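Local coordinates for protein glycerophosphodiester phosphodiesterase (Cytophaga hutchinsonii ATCC 33406, PDB 3CH0) that belongs to the glycerophosphodiester phosphodiesterase family, whose members fold as TIM barrels, at residues Ile46-Arg51 against Ala85-Asp90; Leu40-Val45 against Pro115-Leu120; Ile137-Glu142 against Pro149-Phe154; Thr58-Glu63 against Phe81-Met86. All blocks are in the same frame, centred on the assembly; numbering follows the deposited sequence.

Contact 1 of 4, residues Ile46-Arg51 against Ala85-Asp90; sequences ISKDNR and AMNYAD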
loop_
_atom_site.group_PDB
_atom_site.type_symbol
_atom_site.label_atom_id
_atom_site.label_comp_id
_atom_site.label_asym_id
_atom_site.label_seq_id
_atom_site.Cartn_x
_atom_site.Cartn_y
_atom_site.Cartn_z
ATOM N N ILE A 46 5.477 10.963 -5.519
ATOM C CA ILE A 46 5.328 12.053 -6.512
ATOM C C ILE A 46 6.621 12.251 -7.315
ATOM O O ILE A 46 7.690 12.228 -6.748
ATOM C CB ILE A 46 4.987 13.368 -5.811
ATOM C CG1 ILE A 46 3.793 13.181 -4.827
ATOM C CG2 ILE A 46 4.617 14.475 -6.845
ATOM C CD1 ILE A 46 2.480 12.711 -5.421
ATOM N N SER A 47 6.468 12.347 -8.638
ATOM C CA SER A 47 7.584 12.651 -9.517
ATOM C C SER A 47 7.876 14.158 -9.463
ATOM O O SER A 47 7.066 14.942 -8.966
ATOM C CB SER A 47 7.254 12.284 -10.969
ATOM O OG SER A 47 6.169 13.069 -11.471
ATOM N N LYS A 48 9.037 14.521 -10.011
ATOM C CA LYS A 48 9.409 15.964 -10.185
ATOM C C LYS A 48 8.323 16.789 -10.814
ATOM O O LYS A 48 8.082 17.925 -10.387
ATOM C CB LYS A 48 10.677 16.070 -10.979
ATOM C CG LYS A 48 11.208 17.504 -11.109
ATOM C CD LYS A 48 12.626 17.462 -11.648
ATOM C CE LYS A 48 13.109 18.869 -12.001
ATOM N NZ LYS A 48 14.286 18.768 -12.931
ATOM N N ASP A 49 7.639 16.229 -11.823
ATOM C CA ASP A 49 6.570 16.887 -12.514
ATOM C C ASP A 49 5.183 16.633 -11.926
ATOM O O ASP A 49 4.151 16.751 -12.597
ATOM C CB ASP A 49 6.642 16.640 -14.061
ATOM C CG ASP A 49 6.646 15.169 -14.468
ATOM O OD1 ASP A 49 7.038 14.273 -13.676
ATOM O OD2 ASP A 49 6.320 14.922 -15.679
ATOM N N ASN A 50 5.156 16.327 -10.611
ATOM C CA ASN A 50 3.911 16.267 -9.878
ATOM C C ASN A 50 2.906 15.226 -10.386
ATOM O O ASN A 50 1.695 15.386 -10.225
ATOM C CB ASN A 50 3.247 17.675 -9.761
ATOM C CG ASN A 50 3.917 18.561 -8.723
ATOM O OD1 ASN A 50 4.784 18.137 -7.985
ATOM N ND2 ASN A 50 3.516 19.832 -8.718
ATOM N N ARG A 51 3.410 14.130 -10.956
ATOM C CA ARG A 51 2.534 13.002 -11.217
ATOM C C ARG A 51 2.641 12.024 -10.059
ATOM O O ARG A 51 3.709 11.855 -9.444
ATOM C CB ARG A 51 2.830 12.300 -12.531
ATOM C CG ARG A 51 2.737 13.202 -13.784
ATOM C CD ARG A 51 1.373 13.904 -13.967
ATOM N NE ARG A 51 0.163 13.097 -13.723
ATOM C CZ ARG A 51 -0.429 12.292 -14.612
ATOM N NH1 ARG A 51 0.058 12.130 -15.838
ATOM N NH2 ARG A 51 -1.532 11.643 -14.268
ATOM N N ALA A 85 13.097 13.873 -7.974
ATOM C CA ALA A 85 14.061 14.640 -8.798
ATOM C C ALA A 85 13.974 14.218 -10.262
ATOM O O ALA A 85 14.785 14.666 -11.083
ATOM C CB ALA A 85 15.446 14.454 -8.293
HETATM N N MSE A 86 13.084 13.284 -10.585
HETATM C CA MSE A 86 12.911 12.784 -11.954
HETATM C C MSE A 86 11.542 13.033 -12.549
HETATM O O MSE A 86 10.507 12.849 -11.901
HETATM C CB MSE A 86 13.186 11.266 -11.941
HETATM C CG MSE A 86 14.550 10.901 -11.420
HETATM SE SE MSE A 86 14.745 8.974 -11.108
HETATM C CE MSE A 86 14.514 8.440 -12.901
ATOM N N ASN A 87 11.477 13.453 -13.822
ATOM C CA ASN A 87 10.199 13.509 -14.494
ATOM C C ASN A 87 9.669 12.099 -14.758
ATOM O O ASN A 87 10.453 11.159 -14.902
ATOM C CB ASN A 87 10.290 14.275 -15.821
ATOM C CG ASN A 87 10.610 15.729 -15.603
ATOM O OD1 ASN A 87 10.015 16.343 -14.748
ATOM N ND2 ASN A 87 11.570 16.281 -16.379
ATOM N N TYR A 88 8.354 11.975 -14.812
ATOM C CA TYR A 88 7.797 10.647 -15.004
ATOM C C TYR A 88 8.308 10.008 -16.324
ATOM O O TYR A 88 8.500 8.790 -16.383
ATOM C CB TYR A 88 6.293 10.619 -14.922
ATOM C CG TYR A 88 5.791 9.205 -15.011
ATOM C CD1 TYR A 88 6.089 8.283 -14.005
ATOM C CD2 TYR A 88 5.089 8.751 -16.128
ATOM C CE1 TYR A 88 5.725 6.956 -14.108
ATOM C CE2 TYR A 88 4.707 7.409 -16.247
ATOM C CZ TYR A 88 5.001 6.519 -15.218
ATOM O OH TYR A 88 4.609 5.219 -15.384
ATOM N N ALA A 89 8.525 10.840 -17.350
ATOM C CA ALA A 89 8.998 10.305 -18.644
ATOM C C ALA A 89 10.276 9.523 -18.472
ATOM O O ALA A 89 10.508 8.554 -19.190
ATOM C CB ALA A 89 9.202 11.458 -19.665
ATOM N N ASP A 90 11.102 9.889 -17.497
ATOM C CA ASP A 90 12.313 9.169 -17.195
ATOM C C ASP A 90 12.113 7.993 -16.240
ATOM O O ASP A 90 12.810 6.983 -16.353
ATOM C CB ASP A 90 13.409 10.116 -16.698
ATOM C CG ASP A 90 13.707 11.228 -17.724
ATOM O OD1 ASP A 90 13.871 10.866 -18.908
ATOM O OD2 ASP A 90 13.688 12.414 -17.378
HETATM O O HOH W 1 16.153 17.118 -11.085
HETATM O O HOH W 2 7.348 13.432 -17.651
#
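Lys48 lies against the Ala85-Asn87 backbone and is bonded to it directly at its backbone N and through a water at its ammonium. The backbone N donates to Met86 O at 2.9 Å, from above that carbonyl plane. With CG anti to the backbone N (chi1 -175°) and the rest of the chain extended, CD passes 3.6 Å from Ala85 O and the ammonium reaches a water that donates to Ala85 O. The Asn87 side chain runs obliquely across that of Lys48 and turns OD1 to within 3.5 Å of Asp49 CB, the amide plane 65° from the carboxylate. Ser47 to Asn50 forms a type I beta turn in the loop joining the barrel strand 39-46 to the antiparallel strand 52-54, and the turn abuts the start of helix 88-91. Asp49 OD1 accepts Tyr88 N at 2.9 Å on its syn side, while Ser47 OG donates to the same oxygen from the opposite face, 2.7 Å away. Ser47 OG also accepts Arg51 N, and the two bonds together would limit the hydroxyl's rotation. Asp49 OD2 accepts from a second water, itself the acceptor of Ala89 N. The Tyr88 ring turns from the beta turn, and its hydroxyl is hydrogen-bonded to Lys114 O.

Contact 2 of 4, residues Leu40-Val45 against Pro115-Leu120; sequences LEFDLV and PLFREL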
loop_
_atom_site.group_PDB
_atom_site.type_symbol
_atom_site.label_atom_id
_atom_site.label_comp_id
_atom_site.label_asym_id
_atom_site.label_seq_id
_atom_site.Cartn_x
_atom_site.Cartn_y
_atom_site.Cartn_z
ATOM N N LEU A 40 -6.944 -3.773 -3.718
ATOM C CA LEU A 40 -5.566 -3.610 -4.178
ATOM C C LEU A 40 -4.909 -2.663 -3.167
ATOM O O LEU A 40 -5.396 -1.550 -2.970
ATOM C CB LEU A 40 -5.532 -2.980 -5.545
ATOM C CG LEU A 40 -6.324 -3.721 -6.656
ATOM C CD1 LEU A 40 -6.255 -2.915 -7.967
ATOM C CD2 LEU A 40 -5.731 -5.106 -6.842
ATOM N N GLU A 41 -3.812 -3.100 -2.586
ATOM C CA GLU A 41 -3.015 -2.324 -1.667
ATOM C C GLU A 41 -1.741 -1.835 -2.411
ATOM O O GLU A 41 -1.140 -2.558 -3.224
ATOM C CB GLU A 41 -2.673 -3.135 -0.419
ATOM C CG GLU A 41 -1.978 -2.367 0.707
ATOM C CD GLU A 41 -0.528 -2.037 0.468
ATOM O OE1 GLU A 41 0.194 -2.665 -0.358
ATOM O OE2 GLU A 41 -0.001 -1.132 1.162
ATOM N N PHE A 42 -1.333 -0.590 -2.196
ATOM C CA PHE A 42 -0.231 -0.052 -2.968
ATOM C C PHE A 42 0.240 1.239 -2.323
ATOM O O PHE A 42 -0.362 1.744 -1.406
ATOM C CB PHE A 42 -0.641 0.219 -4.428
ATOM C CG PHE A 42 -1.898 1.035 -4.519
ATOM C CD1 PHE A 42 -3.140 0.430 -4.492
ATOM C CD2 PHE A 42 -1.850 2.441 -4.626
ATOM C CE1 PHE A 42 -4.292 1.153 -4.502
ATOM C CE2 PHE A 42 -3.002 3.194 -4.617
ATOM C CZ PHE A 42 -4.223 2.555 -4.566
ATOM N N ASP A 43 1.347 1.760 -2.841
ATOM C CA ASP A 43 2.106 2.875 -2.268
ATOM C C ASP A 43 2.232 3.963 -3.301
ATOM O O ASP A 43 2.339 3.678 -4.490
ATOM C CB ASP A 43 3.473 2.343 -1.960
ATOM C CG ASP A 43 3.440 1.110 -1.107
ATOM O OD1 ASP A 43 2.969 1.236 0.030
ATOM O OD2 ASP A 43 3.948 0.024 -1.490
ATOM N N LEU A 44 2.187 5.225 -2.845
ATOM C CA LEU A 44 2.200 6.379 -3.719
ATOM C C LEU A 44 3.270 7.376 -3.349
ATOM O O LEU A 44 3.493 7.694 -2.159
ATOM C CB LEU A 44 0.853 7.097 -3.712
ATOM C CG LEU A 44 -0.393 6.241 -3.987
ATOM C CD1 LEU A 44 -1.716 6.970 -3.735
ATOM C CD2 LEU A 44 -0.327 5.729 -5.430
ATOM N N VAL A 45 3.939 7.836 -4.406
ATOM C CA VAL A 45 4.963 8.894 -4.345
ATOM C C VAL A 45 4.704 9.868 -5.496
ATOM O O VAL A 45 3.762 9.673 -6.270
ATOM C CB VAL A 45 6.374 8.360 -4.292
ATOM C CG1 VAL A 45 6.528 7.264 -3.195
ATOM C CG2 VAL A 45 6.778 7.838 -5.715
ATOM N N PRO A 115 4.145 2.303 -12.627
ATOM C CA PRO A 115 3.033 2.966 -13.338
ATOM C C PRO A 115 2.572 4.236 -12.628
ATOM O O PRO A 115 2.784 4.412 -11.430
ATOM C CB PRO A 115 1.938 1.899 -13.315
ATOM C CG PRO A 115 2.168 1.219 -11.942
ATOM C CD PRO A 115 3.654 1.237 -11.720
ATOM N N LEU A 116 1.854 5.076 -13.353
ATOM C CA LEU A 116 1.107 6.131 -12.745
ATOM C C LEU A 116 -0.072 5.540 -11.960
ATOM O O LEU A 116 -0.744 4.535 -12.343
ATOM C CB LEU A 116 0.550 7.068 -13.813
ATOM C CG LEU A 116 1.581 7.846 -14.610
ATOM C CD1 LEU A 116 0.948 8.430 -15.869
ATOM C CD2 LEU A 116 2.180 8.952 -13.760
ATOM N N PHE A 117 -0.413 6.235 -10.877
ATOM C CA PHE A 117 -1.604 5.959 -10.122
ATOM C C PHE A 117 -2.853 5.944 -11.044
ATOM O O PHE A 117 -3.719 5.087 -10.968
ATOM C CB PHE A 117 -1.761 7.035 -9.018
ATOM C CG PHE A 117 -2.939 6.893 -8.073
ATOM C CD1 PHE A 117 -3.471 5.695 -7.649
ATOM C CD2 PHE A 117 -3.475 8.055 -7.507
ATOM C CE1 PHE A 117 -4.522 5.677 -6.724
ATOM C CE2 PHE A 117 -4.493 8.029 -6.564
ATOM C CZ PHE A 117 -5.030 6.849 -6.204
ATOM N N ARG A 118 -2.916 6.927 -11.945
ATOM C CA ARG A 118 -4.020 7.008 -12.895
ATOM C C ARG A 118 -4.148 5.717 -13.724
ATOM O O ARG A 118 -5.262 5.303 -13.991
ATOM C CB ARG A 118 -3.854 8.229 -13.808
ATOM C CG ARG A 118 -5.100 8.503 -14.665
ATOM C CD ARG A 118 -4.834 9.736 -15.483
ATOM N NE ARG A 118 -4.860 10.920 -14.630
ATOM C CZ ARG A 118 -4.653 12.164 -15.056
ATOM N NH1 ARG A 118 -4.458 12.441 -16.359
ATOM N NH2 ARG A 118 -4.680 13.143 -14.173
ATOM N N GLU A 119 -3.042 5.103 -14.141
ATOM C CA GLU A 119 -3.141 3.869 -14.932
ATOM C C GLU A 119 -3.661 2.743 -14.087
ATOM O O GLU A 119 -4.526 1.976 -14.507
ATOM C CB GLU A 119 -1.808 3.466 -15.539
ATOM C CG GLU A 119 -1.947 2.210 -16.411
ATOM C CD GLU A 119 -0.684 1.803 -17.128
ATOM O OE1 GLU A 119 0.382 2.415 -16.881
ATOM O OE2 GLU A 119 -0.768 0.835 -17.943
ATOM N N LEU A 120 -3.114 2.618 -12.878
ATOM C CA LEU A 120 -3.609 1.638 -11.942
ATOM C C LEU A 120 -5.134 1.739 -11.826
ATOM O O LEU A 120 -5.868 0.762 -11.976
ATOM C CB LEU A 120 -2.924 1.803 -10.573
ATOM C CG LEU A 120 -3.708 1.269 -9.370
ATOM C CD1 LEU A 120 -4.090 -0.205 -9.488
ATOM C CD2 LEU A 120 -2.886 1.509 -8.104
#
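Strand 39-46 and the first turn of helix 117-127 face each other with Leu44 and Phe117 nearest, their CA atoms 7.5 Å apart, so side chains alone fill the gap. Leu40, Phe42 and Leu44, alternate residues of the strand, point at the helix and meet Phe117 and Leu120. In the conformer given here, one of two modelled, Leu120 sets its methyl CD2 over the centre of the Phe42 ring, 3.6 Å from the centroid and almost on the ring normal, a CH-pi contact. Its other branch, CD1, slides past Leu40 CD1 at 3.8 Å. Phe117 carries CG anti to its backbone N (chi1 -178°), which brings the ring to Phe42 CE2 and against the Leu44 methyls. Leu44 CD1 lies over one face of that ring, 4.1 Å from its centroid, while Leu44 CD2 lies 3.8 Å from Phe117 CD1. The two rings meet obliquely, planes 41° apart, with Phe42 CE2 and Phe117 CE1 3.6 Å from each other. This is the helix-on-strand packing of a TIM barrel: Val158 of helix 151-164 also covers Leu44 and Phe117. With five buried apolar side chains and no polar bond between the segments, the fit rests on dispersion and methyl-ring contacts and would be favoured by the exclusion of water.

Contact 3 of 4, residues Ile137-Glu142 against Pro149-Phe154; sequences IKSTVE and PNIALF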
loop_
_atom_site.group_PDB
_atom_site.type_symbol
_atom_site.label_atom_id
_atom_site.label_comp_id
_atom_site.label_asym_id
_atom_site.label_seq_id
_atom_site.Cartn_x
_atom_site.Cartn_y
_atom_site.Cartn_z
ATOM N N ILE A 137 0.207 6.919 1.402
ATOM C CA ILE A 137 1.035 8.099 1.260
ATOM C C ILE A 137 2.360 7.913 1.954
ATOM O O ILE A 137 2.402 7.884 3.185
ATOM C CB ILE A 137 0.291 9.408 1.693
ATOM C CG1 ILE A 137 -0.802 9.657 0.630
ATOM C CG2 ILE A 137 1.211 10.620 1.790
ATOM C CD1 ILE A 137 -1.381 11.068 0.534
ATOM N N LYS A 138 3.391 7.709 1.148
ATOM C CA LYS A 138 4.715 7.497 1.650
ATOM C C LYS A 138 5.505 8.776 1.977
ATOM O O LYS A 138 6.502 9.076 1.351
ATOM C CB LYS A 138 5.494 6.618 0.650
ATOM C CG LYS A 138 5.010 5.184 0.602
ATOM C CD LYS A 138 5.404 4.382 1.850
ATOM C CE LYS A 138 5.227 2.870 1.800
ATOM N NZ LYS A 138 5.415 2.189 3.186
ATOM N N SER A 139 5.031 9.484 3.006
ATOM C CA SER A 139 5.636 10.742 3.461
ATOM C C SER A 139 6.298 10.500 4.819
ATOM O O SER A 139 5.817 9.666 5.636
ATOM C CB SER A 139 4.593 11.868 3.572
ATOM O OG SER A 139 3.521 11.473 4.427
ATOM N N THR A 140 7.357 11.265 5.053
ATOM C CA THR A 140 7.957 11.386 6.364
ATOM C C THR A 140 8.360 12.859 6.536
ATOM O O THR A 140 8.611 13.575 5.573
ATOM C CB THR A 140 9.214 10.517 6.575
ATOM O OG1 THR A 140 10.318 11.049 5.860
ATOM C CG2 THR A 140 8.957 9.047 6.181
ATOM N N VAL A 141 8.389 13.295 7.793
ATOM C CA VAL A 141 8.782 14.671 8.115
ATOM C C VAL A 141 10.123 15.045 7.515
ATOM O O VAL A 141 10.300 16.125 7.005
ATOM C CB VAL A 141 8.835 14.885 9.658
ATOM C CG1 VAL A 141 9.402 16.276 10.012
ATOM C CG2 VAL A 141 7.462 14.676 10.244
ATOM N N GLU A 142 11.073 14.116 7.606
ATOM C CA GLU A 142 12.433 14.379 7.131
ATOM C C GLU A 142 12.488 14.478 5.622
ATOM O O GLU A 142 13.423 15.104 5.086
ATOM C CB GLU A 142 13.381 13.289 7.635
ATOM C CG GLU A 142 13.536 13.241 9.177
ATOM C CD GLU A 142 12.444 12.465 9.973
ATOM O OE1 GLU A 142 11.528 11.815 9.384
ATOM O OE2 GLU A 142 12.564 12.469 11.235
ATOM N N PRO A 149 6.699 16.147 -1.903
ATOM C CA PRO A 149 6.240 17.502 -1.540
ATOM C C PRO A 149 5.858 17.623 -0.041
ATOM O O PRO A 149 5.839 16.666 0.697
ATOM C CB PRO A 149 4.985 17.679 -2.385
ATOM C CG PRO A 149 5.023 16.567 -3.450
ATOM C CD PRO A 149 5.757 15.455 -2.811
ATOM N N ASN A 150 5.532 18.846 0.323
ATOM C CA ASN A 150 4.793 19.092 1.552
ATOM C C ASN A 150 3.487 18.316 1.586
ATOM O O ASN A 150 2.932 17.894 0.554
ATOM C CB ASN A 150 4.549 20.619 1.701
ATOM C CG ASN A 150 3.792 21.206 0.508
ATOM O OD1 ASN A 150 4.328 21.194 -0.607
ATOM N ND2 ASN A 150 2.574 21.708 0.729
ATOM N N ILE A 151 2.976 18.187 2.805
ATOM C CA ILE A 151 1.818 17.348 3.074
ATOM C C ILE A 151 0.635 17.744 2.203
ATOM O O ILE A 151 -0.015 16.884 1.625
ATOM C CB ILE A 151 1.475 17.338 4.581
ATOM C CG1 ILE A 151 2.476 16.515 5.354
ATOM C CG2 ILE A 151 0.040 16.921 4.820
ATOM C CD1 ILE A 151 2.336 14.990 5.165
ATOM N N ALA A 152 0.283 19.034 2.195
ATOM C CA ALA A 152 -0.904 19.459 1.437
ATOM C C ALA A 152 -0.815 19.064 -0.028
ATOM O O ALA A 152 -1.798 18.559 -0.576
ATOM C CB ALA A 152 -1.155 20.981 1.574
ATOM N N LEU A 153 0.318 19.323 -0.648
ATOM C CA LEU A 153 0.490 19.049 -2.097
ATOM C C LEU A 153 0.472 17.539 -2.346
ATOM O O LEU A 153 -0.144 17.086 -3.329
ATOM C CB LEU A 153 1.779 19.679 -2.668
ATOM C CG LEU A 153 1.975 19.491 -4.179
ATOM C CD1 LEU A 153 0.709 19.923 -4.981
ATOM C CD2 LEU A 153 3.293 20.168 -4.558
ATOM N N PHE A 154 1.219 16.773 -1.525
ATOM C CA PHE A 154 1.266 15.306 -1.668
ATOM C C PHE A 154 -0.172 14.801 -1.635
ATOM O O PHE A 154 -0.621 14.050 -2.493
ATOM C CB PHE A 154 2.152 14.729 -0.558
ATOM C CG PHE A 154 2.734 13.344 -0.805
ATOM C CD1 PHE A 154 2.096 12.398 -1.605
ATOM C CD2 PHE A 154 3.883 12.976 -0.119
ATOM C CE1 PHE A 154 2.599 11.145 -1.760
ATOM C CE2 PHE A 154 4.420 11.684 -0.276
ATOM C CZ PHE A 154 3.761 10.776 -1.102
#
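The beta-alpha connection after barrel strand 132-137 folds back here on the start of the helix it leads to, 151-164. Phe154, in the first turn of that helix, supplies the largest surface. Ile137 CG2 sits over the centre of its ring, 3.7 Å from the centroid and 5° off the normal, a CH-pi contact made by the branch methyl, which stands anti to the backbone N. The backbone then passes the ring's edge: Lys138 O approaches near the ring plane, 3.7 Å from Phe154 CE2, and Ser139 CB meets the same atom obliquely at 3.9 Å. Lys138 is the centre of an inverse gamma turn, where the chain bends beside the ring. Ile151, nearly one helical turn earlier, reaches the loop with its tip, CD1 lying 3.8 Å from Ser139 OG. That hydroxyl is hydrogen-bonded to Asp177. The Lys138 side chain leads off instead, to a salt bridge with Glu136 and a hydrogen bond to a bound citric acid, probably from the crystallisation liquor. On the neighbouring elements, Phe154 also packs on Ile46 of strand 39-46 and meets the His148 ring, Ile137 touches Cys155 and Val158, farther along helix 151-164, and Ile151 leans on Arg179 and Tyr183 of helix 178-187.

Contact 4 of 4, residues Thr58-Glu63 against Phe81-Met86; sequences TFFHHE and FNLYAM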
loop_
_atom_site.group_PDB
_atom_site.type_symbol
_atom_site.label_atom_id
_atom_site.label_comp_id
_atom_site.label_asym_id
_atom_site.label_seq_id
_atom_site.Cartn_x
_atom_site.Cartn_y
_atom_site.Cartn_z
ATOM N N THR A 58 10.450 6.483 -2.488
ATOM C CA THR A 58 10.688 7.676 -3.260
ATOM C C THR A 58 11.964 7.586 -4.102
ATOM O O THR A 58 12.328 8.593 -4.674
ATOM C CB THR A 58 10.749 8.919 -2.378
ATOM O OG1 THR A 58 11.801 8.736 -1.433
ATOM C CG2 THR A 58 9.424 9.074 -1.615
ATOM N N PHE A 59 12.646 6.451 -4.076
ATOM C CA PHE A 59 13.862 6.214 -4.856
ATOM C C PHE A 59 13.697 4.822 -5.496
ATOM O O PHE A 59 12.856 3.997 -5.082
ATOM C CB PHE A 59 15.135 6.259 -3.991
ATOM C CG PHE A 59 15.098 5.337 -2.817
ATOM C CD1 PHE A 59 14.542 5.737 -1.601
ATOM C CD2 PHE A 59 15.549 4.046 -2.902
ATOM C CE1 PHE A 59 14.484 4.868 -0.561
ATOM C CE2 PHE A 59 15.488 3.209 -1.890
ATOM C CZ PHE A 59 14.941 3.613 -0.670
ATOM N N PHE A 60 14.578 4.523 -6.452
ATOM C CA PHE A 60 14.607 3.156 -7.030
ATOM C C PHE A 60 15.363 2.207 -6.145
ATOM O O PHE A 60 16.545 2.369 -5.926
ATOM C CB PHE A 60 15.241 3.142 -8.427
ATOM C CG PHE A 60 14.316 3.621 -9.486
ATOM C CD1 PHE A 60 13.446 2.725 -10.147
ATOM C CD2 PHE A 60 14.223 4.987 -9.788
ATOM C CE1 PHE A 60 12.559 3.182 -11.117
ATOM C CE2 PHE A 60 13.354 5.439 -10.730
ATOM C CZ PHE A 60 12.493 4.527 -11.420
ATOM N N HIS A 61 14.663 1.214 -5.607
ATOM C CA HIS A 61 15.205 0.356 -4.587
ATOM C C HIS A 61 16.082 -0.717 -5.189
ATOM O O HIS A 61 15.722 -1.357 -6.215
ATOM C CB HIS A 61 14.050 -0.286 -3.771
ATOM C CG HIS A 61 14.465 -0.794 -2.433
ATOM N ND1 HIS A 61 15.181 -1.956 -2.258
ATOM C CD2 HIS A 61 14.199 -0.324 -1.185
ATOM C CE1 HIS A 61 15.367 -2.165 -0.968
ATOM N NE2 HIS A 61 14.811 -1.170 -0.293
ATOM N N HIS A 62 17.181 -1.020 -4.508
ATOM C CA HIS A 62 18.086 -2.070 -5.030
ATOM C C HIS A 62 17.471 -3.489 -5.089
ATOM O O HIS A 62 17.949 -4.353 -5.863
ATOM C CB HIS A 62 19.385 -2.111 -4.200
ATOM C CG HIS A 62 19.266 -2.833 -2.908
ATOM N ND1 HIS A 62 18.743 -2.247 -1.772
ATOM C CD2 HIS A 62 19.631 -4.082 -2.549
ATOM C CE1 HIS A 62 18.766 -3.113 -0.779
ATOM N NE2 HIS A 62 19.320 -4.228 -1.217
ATOM N N GLU A 63 16.418 -3.794 -4.313
ATOM C CA GLU A 63 15.933 -5.127 -4.325
ATOM C C GLU A 63 15.215 -5.403 -5.617
ATOM O O GLU A 63 15.095 -6.582 -5.999
ATOM C CB GLU A 63 15.020 -5.419 -3.130
ATOM C CG GLU A 63 15.825 -5.524 -1.862
ATOM C CD GLU A 63 14.964 -5.924 -0.665
ATOM O OE1 GLU A 63 13.881 -5.322 -0.490
ATOM O OE2 GLU A 63 15.340 -6.849 0.094
ATOM N N PHE A 81 18.786 7.743 -6.740
ATOM C CA PHE A 81 17.825 7.649 -7.853
ATOM C C PHE A 81 16.465 8.059 -7.313
ATOM O O PHE A 81 15.548 7.256 -7.138
ATOM C CB PHE A 81 17.814 6.236 -8.440
ATOM C CG PHE A 81 19.186 5.740 -8.788
ATOM C CD1 PHE A 81 19.983 6.469 -9.662
ATOM C CD2 PHE A 81 19.699 4.607 -8.214
ATOM C CE1 PHE A 81 21.280 6.046 -9.970
ATOM C CE2 PHE A 81 21.025 4.184 -8.526
ATOM C CZ PHE A 81 21.784 4.927 -9.410
ATOM N N ASN A 82 16.374 9.357 -7.088
ATOM C CA ASN A 82 15.218 9.958 -6.378
ATOM C C ASN A 82 14.112 10.315 -7.330
ATOM O O ASN A 82 14.258 11.175 -8.202
ATOM C CB ASN A 82 15.720 11.242 -5.719
ATOM C CG ASN A 82 14.641 11.989 -4.926
ATOM O OD1 ASN A 82 13.513 11.507 -4.759
ATOM N ND2 ASN A 82 15.022 13.145 -4.367
ATOM N N LEU A 83 12.979 9.624 -7.209
ATOM C CA LEU A 83 11.846 9.870 -8.078
ATOM C C LEU A 83 11.328 11.301 -8.085
ATOM O O LEU A 83 10.852 11.815 -9.072
ATOM C CB LEU A 83 10.673 8.897 -7.792
ATOM C CG LEU A 83 10.726 7.481 -8.377
ATOM C CD1 LEU A 83 11.784 6.632 -7.716
ATOM C CD2 LEU A 83 9.320 6.884 -8.307
ATOM N N TYR A 84 11.400 11.949 -6.926
ATOM C CA TYR A 84 10.978 13.352 -6.839
ATOM C C TYR A 84 11.881 14.346 -7.621
ATOM O O TYR A 84 11.476 15.490 -7.823
ATOM C CB TYR A 84 10.869 13.775 -5.373
ATOM C CG TYR A 84 10.075 15.015 -5.114
ATOM C CD1 TYR A 84 8.884 15.245 -5.753
ATOM C CD2 TYR A 84 10.525 15.972 -4.199
ATOM C CE1 TYR A 84 8.137 16.413 -5.509
ATOM C CE2 TYR A 84 9.814 17.114 -3.947
ATOM C CZ TYR A 84 8.635 17.336 -4.593
ATOM O OH TYR A 84 7.879 18.458 -4.415
ATOM N N ALA A 85 13.097 13.873 -7.974
ATOM C CA ALA A 85 14.061 14.640 -8.798
ATOM C C ALA A 85 13.974 14.218 -10.262
ATOM O O ALA A 85 14.785 14.666 -11.083
ATOM C CB ALA A 85 15.446 14.454 -8.293
HETATM N N MSE A 86 13.084 13.284 -10.585
HETATM C CA MSE A 86 12.911 12.784 -11.954
HETATM C C MSE A 86 11.542 13.033 -12.549
HETATM O O MSE A 86 10.507 12.849 -11.901
HETATM C CB MSE A 86 13.186 11.266 -11.941
HETATM C CG MSE A 86 14.550 10.901 -11.420
HETATM SE SE MSE A 86 14.745 8.974 -11.108
HETATM C CE MSE A 86 14.514 8.440 -12.901
HETATM O O HOH W 3 13.952 9.884 -2.531
#
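Phe60 packs on Phe81, Leu83 and Met86 where two loop segments are joined by a single beta bridge, Phe59 with Asn82, beside the TIM barrel between strand 52-54 and helix 88-91. Phe60 N donates to Phe81 O at 3.0 Å and Leu83 N to Thr58 O at 2.8 Å, each donor tilted from the carbonyl plane; Phe59 CA adds a CH contact to Phe81 O. From Phe60, CB touches Phe81 CB at 4.0 Å, and CG stands anti to the carbonyl carbon (chi1 -78°), which carries the ring toward Leu83 and Met86. Phe60 CD2 then meets Leu83 CD1 at 3.6 Å and also nears Phe81 O, which lies at the ring edge. One atom farther out, CE2 still touches Leu83 CD1 and reaches the selenium of Met86, a selenomethionine, 3.8 Å away and near the ring plane, an edge-on Met-aromatic contact. Ile91 and Ile94 pack on the same aromatic side chain. Leu83 crosses it at about a right angle, CD1 also pressing 3.4 Å from Phe59 C. Asn82 ND2 bonds to Ile146 O, while Asn82 OD1 closes an Asx turn by accepting Tyr84 N from well above the amide plane, 3.1 Å away.

Overall arrangement
Contacts 2 and 3 are buried, contact 4 partly so, and contact 1 lies at the surface. Contact 2 sits deepest, with its centre about 9 Å from the centre of the chain, and joins barrel strand to outer helix through apolar side chains alone; contact 3 has similar methyl-on-ring packing with a backbone carbonyl at the ring's edge. Contacts 1 and 4 share Ala85 and Met86: two backbone-to-backbone bonds bridge contact 4, whereas contact 1 combines one such bond with a carboxylate that accepts a backbone N, and two waters. Strand 39-46 links the four: it belongs to contact 2, its end enters contact 1 at Ile46, Ile46 packs on Phe154 of contact 3, and Val45 touches Thr58 and Leu83 of contact 4.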